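PDB 3S9X: ASCH domain, which is of unknown function but belongs to the PUA-like clan, whose members commonly bind RNA, so an RNA-related role is possible. Local coordinates for residues A[103-114]-A[121-132]. Residues are numbered along the deposited sequence; the frame is centred on the assembly and turned at random.
Sequences YNQVSEDFAASE and LAWWQEAHRNFF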
# COMPACT_ATOMS: atom_id res chain seq x y z
N TYR A 103 5.95 7.29 14.05
CA TYR A 103 7.11 6.59 13.51
C TYR A 103 7.95 5.91 14.61
O TYR A 103 8.22 4.70 14.51
CB TYR A 103 7.93 7.57 12.65
CG TYR A 103 9.21 6.94 12.16
CD1 TYR A 103 9.32 6.37 10.89
CD2 TYR A 103 10.34 6.92 12.95
CE1 TYR A 103 10.47 5.79 10.48
CE2 TYR A 103 11.53 6.33 12.55
CZ TYR A 103 11.58 5.75 11.31
OH TYR A 103 12.69 5.21 10.78
N ASN A 104 8.21 6.64 15.70
CA ASN A 104 9.06 6.10 16.74
C ASN A 104 8.39 5.07 17.66
O ASN A 104 9.02 4.59 18.56
CB ASN A 104 9.69 7.22 17.57
CG ASN A 104 8.74 8.20 18.16
OD1 ASN A 104 7.58 7.94 18.29
ND2 ASN A 104 9.30 9.39 18.59
N GLN A 105 7.10 4.82 17.42
CA GLN A 105 6.35 3.85 18.16
C GLN A 105 6.00 2.62 17.34
O GLN A 105 5.35 1.71 17.85
CB GLN A 105 5.07 4.45 18.74
CG GLN A 105 5.40 5.58 19.69
CD GLN A 105 6.11 5.13 20.92
OE1 GLN A 105 5.58 4.27 21.64
NE2 GLN A 105 7.32 5.63 21.15
N VAL A 106 6.45 2.54 16.10
CA VAL A 106 6.22 1.35 15.29
C VAL A 106 6.78 0.13 15.95
O VAL A 106 7.90 0.13 16.43
CB VAL A 106 6.76 1.56 13.87
CG1 VAL A 106 6.77 0.21 13.08
CG2 VAL A 106 5.91 2.62 13.12
N SER A 107 5.98 -0.90 16.03
CA SER A 107 6.32 -2.15 16.69
C SER A 107 7.07 -3.14 15.86
O SER A 107 7.02 -3.10 14.60
CB SER A 107 5.01 -2.81 17.19
OG SER A 107 4.25 -3.30 16.10
N GLU A 108 7.70 -4.10 16.52
CA GLU A 108 8.32 -5.22 15.82
C GLU A 108 7.28 -5.98 15.02
O GLU A 108 7.54 -6.42 13.91
CB GLU A 108 9.04 -6.11 16.84
CG GLU A 108 10.30 -5.49 17.47
CD GLU A 108 11.07 -6.52 18.21
OE1 GLU A 108 10.43 -7.18 19.02
OE2 GLU A 108 12.25 -6.75 17.87
N ASP A 109 6.10 -6.18 15.59
CA ASP A 109 5.09 -6.93 14.89
C ASP A 109 4.64 -6.21 13.60
O ASP A 109 4.37 -6.83 12.59
CB ASP A 109 3.85 -7.18 15.77
CG ASP A 109 4.09 -8.27 16.82
OD1 ASP A 109 5.16 -8.97 16.80
OD2 ASP A 109 3.23 -8.39 17.70
N PHE A 110 4.51 -4.88 13.61
CA PHE A 110 4.14 -4.17 12.41
C PHE A 110 5.21 -4.29 11.32
O PHE A 110 4.96 -4.53 10.17
CB PHE A 110 3.78 -2.71 12.70
CG PHE A 110 3.25 -2.03 11.48
CD1 PHE A 110 1.89 -2.22 11.11
CD2 PHE A 110 4.04 -1.23 10.68
CE1 PHE A 110 1.43 -1.67 9.97
CE2 PHE A 110 3.55 -0.72 9.53
CZ PHE A 110 2.22 -0.90 9.18
N ALA A 111 6.48 -4.12 11.73
CA ALA A 111 7.60 -4.27 10.82
C ALA A 111 7.54 -5.68 10.20
O ALA A 111 7.75 -5.83 8.99
CB ALA A 111 8.89 -4.07 11.52
N ALA A 112 7.25 -6.69 11.02
CA ALA A 112 7.18 -8.07 10.46
C ALA A 112 6.03 -8.23 9.46
O ALA A 112 6.16 -8.87 8.46
CB ALA A 112 7.11 -9.13 11.62
N SER A 113 4.87 -7.59 9.73
CA SER A 113 3.72 -7.58 8.82
C SER A 113 4.05 -6.91 7.52
O SER A 113 3.55 -7.29 6.45
CB SER A 113 2.51 -6.87 9.45
OG SER A 113 2.09 -7.68 10.52
N GLU A 114 4.86 -5.84 7.57
CA GLU A 114 5.30 -5.20 6.33
C GLU A 114 6.19 -6.15 5.52
O GLU A 114 6.26 -6.02 4.30
CB GLU A 114 6.00 -3.89 6.56
CG GLU A 114 5.09 -2.72 6.98
CD GLU A 114 5.38 -1.44 6.21
OE1 GLU A 114 5.55 -0.39 6.84
OE2 GLU A 114 5.49 -1.53 4.94
N LEU A 121 12.62 -4.78 12.91
CA LEU A 121 12.30 -3.34 13.07
C LEU A 121 13.51 -2.51 12.63
O LEU A 121 13.32 -1.48 12.03
CB LEU A 121 11.98 -3.09 14.53
CG LEU A 121 11.58 -1.68 14.89
CD1 LEU A 121 10.40 -1.11 14.09
CD2 LEU A 121 11.34 -1.62 16.38
N ALA A 122 14.73 -2.99 12.90
CA ALA A 122 15.87 -2.20 12.44
C ALA A 122 15.87 -1.97 10.91
O ALA A 122 16.14 -0.87 10.38
CB ALA A 122 17.14 -2.80 12.94
N TRP A 123 15.60 -3.03 10.17
CA TRP A 123 15.57 -2.94 8.70
C TRP A 123 14.45 -2.00 8.26
O TRP A 123 14.63 -1.16 7.41
CB TRP A 123 15.38 -4.36 8.11
CG TRP A 123 15.62 -4.46 6.64
CD1 TRP A 123 16.77 -4.96 6.01
CD2 TRP A 123 14.75 -4.10 5.61
NE1 TRP A 123 16.64 -4.89 4.69
CE2 TRP A 123 15.45 -4.30 4.38
CE3 TRP A 123 13.54 -3.52 5.58
CZ2 TRP A 123 14.88 -4.06 3.13
CZ3 TRP A 123 12.96 -3.27 4.33
CH2 TRP A 123 13.65 -3.50 3.12
N TRP A 124 13.28 -2.15 8.86
CA TRP A 124 12.12 -1.30 8.61
C TRP A 124 12.51 0.17 8.84
O TRP A 124 12.12 1.03 8.01
CB TRP A 124 10.93 -1.78 9.50
CG TRP A 124 9.67 -0.96 9.29
CD1 TRP A 124 8.59 -1.29 8.53
CD2 TRP A 124 9.40 0.32 9.86
NE1 TRP A 124 7.65 -0.27 8.58
CE2 TRP A 124 8.12 0.73 9.39
CE3 TRP A 124 10.10 1.17 10.75
CZ2 TRP A 124 7.55 1.98 9.72
CZ3 TRP A 124 9.52 2.39 11.03
CH2 TRP A 124 8.31 2.79 10.52
N GLN A 125 13.22 0.42 9.96
CA GLN A 125 13.58 1.81 10.28
C GLN A 125 14.51 2.40 9.26
O GLN A 125 14.36 3.55 8.86
CB GLN A 125 14.22 1.91 11.67
CG GLN A 125 13.22 1.67 12.74
CD GLN A 125 13.88 1.49 14.11
OE1 GLN A 125 15.00 1.03 14.22
NE2 GLN A 125 13.14 1.77 15.15
N GLU A 126 15.53 1.66 8.88
CA GLU A 126 16.57 2.15 7.99
C GLU A 126 15.88 2.55 6.69
O GLU A 126 15.98 3.72 6.19
CB GLU A 126 17.68 1.08 7.84
N ALA A 127 15.06 1.63 6.18
CA ALA A 127 14.34 1.86 4.93
C ALA A 127 13.34 3.04 4.94
O ALA A 127 13.37 3.95 4.10
CB ALA A 127 13.65 0.58 4.49
N HIS A 128 12.53 3.09 5.97
CA HIS A 128 11.53 4.12 6.05
C HIS A 128 12.14 5.49 6.38
O HIS A 128 11.63 6.50 5.92
CB HIS A 128 10.42 3.74 7.03
CG HIS A 128 9.49 2.71 6.47
ND1 HIS A 128 9.75 1.37 6.51
CD2 HIS A 128 8.35 2.87 5.76
CE1 HIS A 128 8.78 0.74 5.85
NE2 HIS A 128 7.91 1.64 5.41
N ARG A 129 13.19 5.55 7.18
CA ARG A 129 13.75 6.88 7.52
C ARG A 129 14.25 7.57 6.27
O ARG A 129 13.98 8.75 6.02
CB ARG A 129 14.92 6.76 8.48
CG ARG A 129 15.56 8.04 8.83
CD ARG A 129 16.60 7.86 9.94
NE ARG A 129 16.11 8.44 11.21
CZ ARG A 129 16.01 9.77 11.45
NH1 ARG A 129 16.30 10.68 10.52
NH2 ARG A 129 15.60 10.21 12.63
N ASN A 130 14.89 6.78 5.42
CA ASN A 130 15.41 7.26 4.17
C ASN A 130 14.33 7.77 3.25
O ASN A 130 14.46 8.84 2.72
CB ASN A 130 16.29 6.15 3.48
CG ASN A 130 17.62 5.93 4.23
OD1 ASN A 130 18.12 6.88 4.87
ND2 ASN A 130 18.23 4.69 4.12
N PHE A 131 13.31 6.95 3.06
CA PHE A 131 12.24 7.27 2.18
C PHE A 131 11.43 8.46 2.68
O PHE A 131 11.14 9.38 1.90
CB PHE A 131 11.30 6.05 2.07
CG PHE A 131 10.10 6.33 1.25
CD1 PHE A 131 10.23 6.55 -0.13
CD2 PHE A 131 8.90 6.48 1.81
CE1 PHE A 131 9.18 6.86 -0.89
CE2 PHE A 131 7.78 6.80 1.01
CZ PHE A 131 7.94 7.00 -0.33
N PHE A 132 11.14 8.48 3.98
CA PHE A 132 10.33 9.57 4.50
C PHE A 132 11.13 10.88 4.53
O PHE A 132 10.57 11.96 4.34
CB PHE A 132 9.81 9.29 5.92
CG PHE A 132 8.77 8.22 6.01
CD1 PHE A 132 7.84 8.06 5.00
CD2 PHE A 132 8.70 7.37 7.08
CE1 PHE A 132 6.86 7.08 5.07
CE2 PHE A 132 7.69 6.33 7.13
CZ PHE A 132 6.78 6.24 6.13
O HOH W 1 10.82 3.62 14.69
O HOH W 2 14.89 5.58 12.14
O HOH W 3 12.59 -6.66 15.09
O HOH W 4 5.49 0.96 3.97
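Trp124 gives its indole N-H to Glu114, NE1 to OE1 2.7 Å at 162°; the oxygen lies in the plane of the indole, whereas the N-H comes to it from above the carboxylate plane. Glu114 OE2 accepts from a water that also bonds His128 NE2, and forms a salt bridge with Lys56. His128 is fixed in turn: its ND1 donates to Trp124 O at 2.8 Å, and the imidazole sits over the rim of one indole face. Val106 CG1 sits over the opposite face, 3.8 Å from the centroid of the six-membered ring, a CH-pi contact almost on the ring normal. Trp124 reaches this slot because its CG is anti to the backbone N (chi1 -179°), and a broad ring with a single N-H suits a place with apolar Val106 on one face and a carboxylate at the N-H edge. Ala111, small enough to let the helices approach, sets CB 3.7 Å from Trp124 CB. Tyr103 slides past the far end of the indole, CE1 to Trp124 CZ3 3.6 Å, while a water joins its hydroxyl to Arg129 NE; the guanidinium also pairs with Glu145. Helices 108-114 and 121-132 of the ASCH domain, joined by a short loop, cross at 72° beside its mixed sheet, where Leu149 of strand 148-158 meets Val106 and Trp124 and Cys60 of strand 58-62 meets Glu114 and His128.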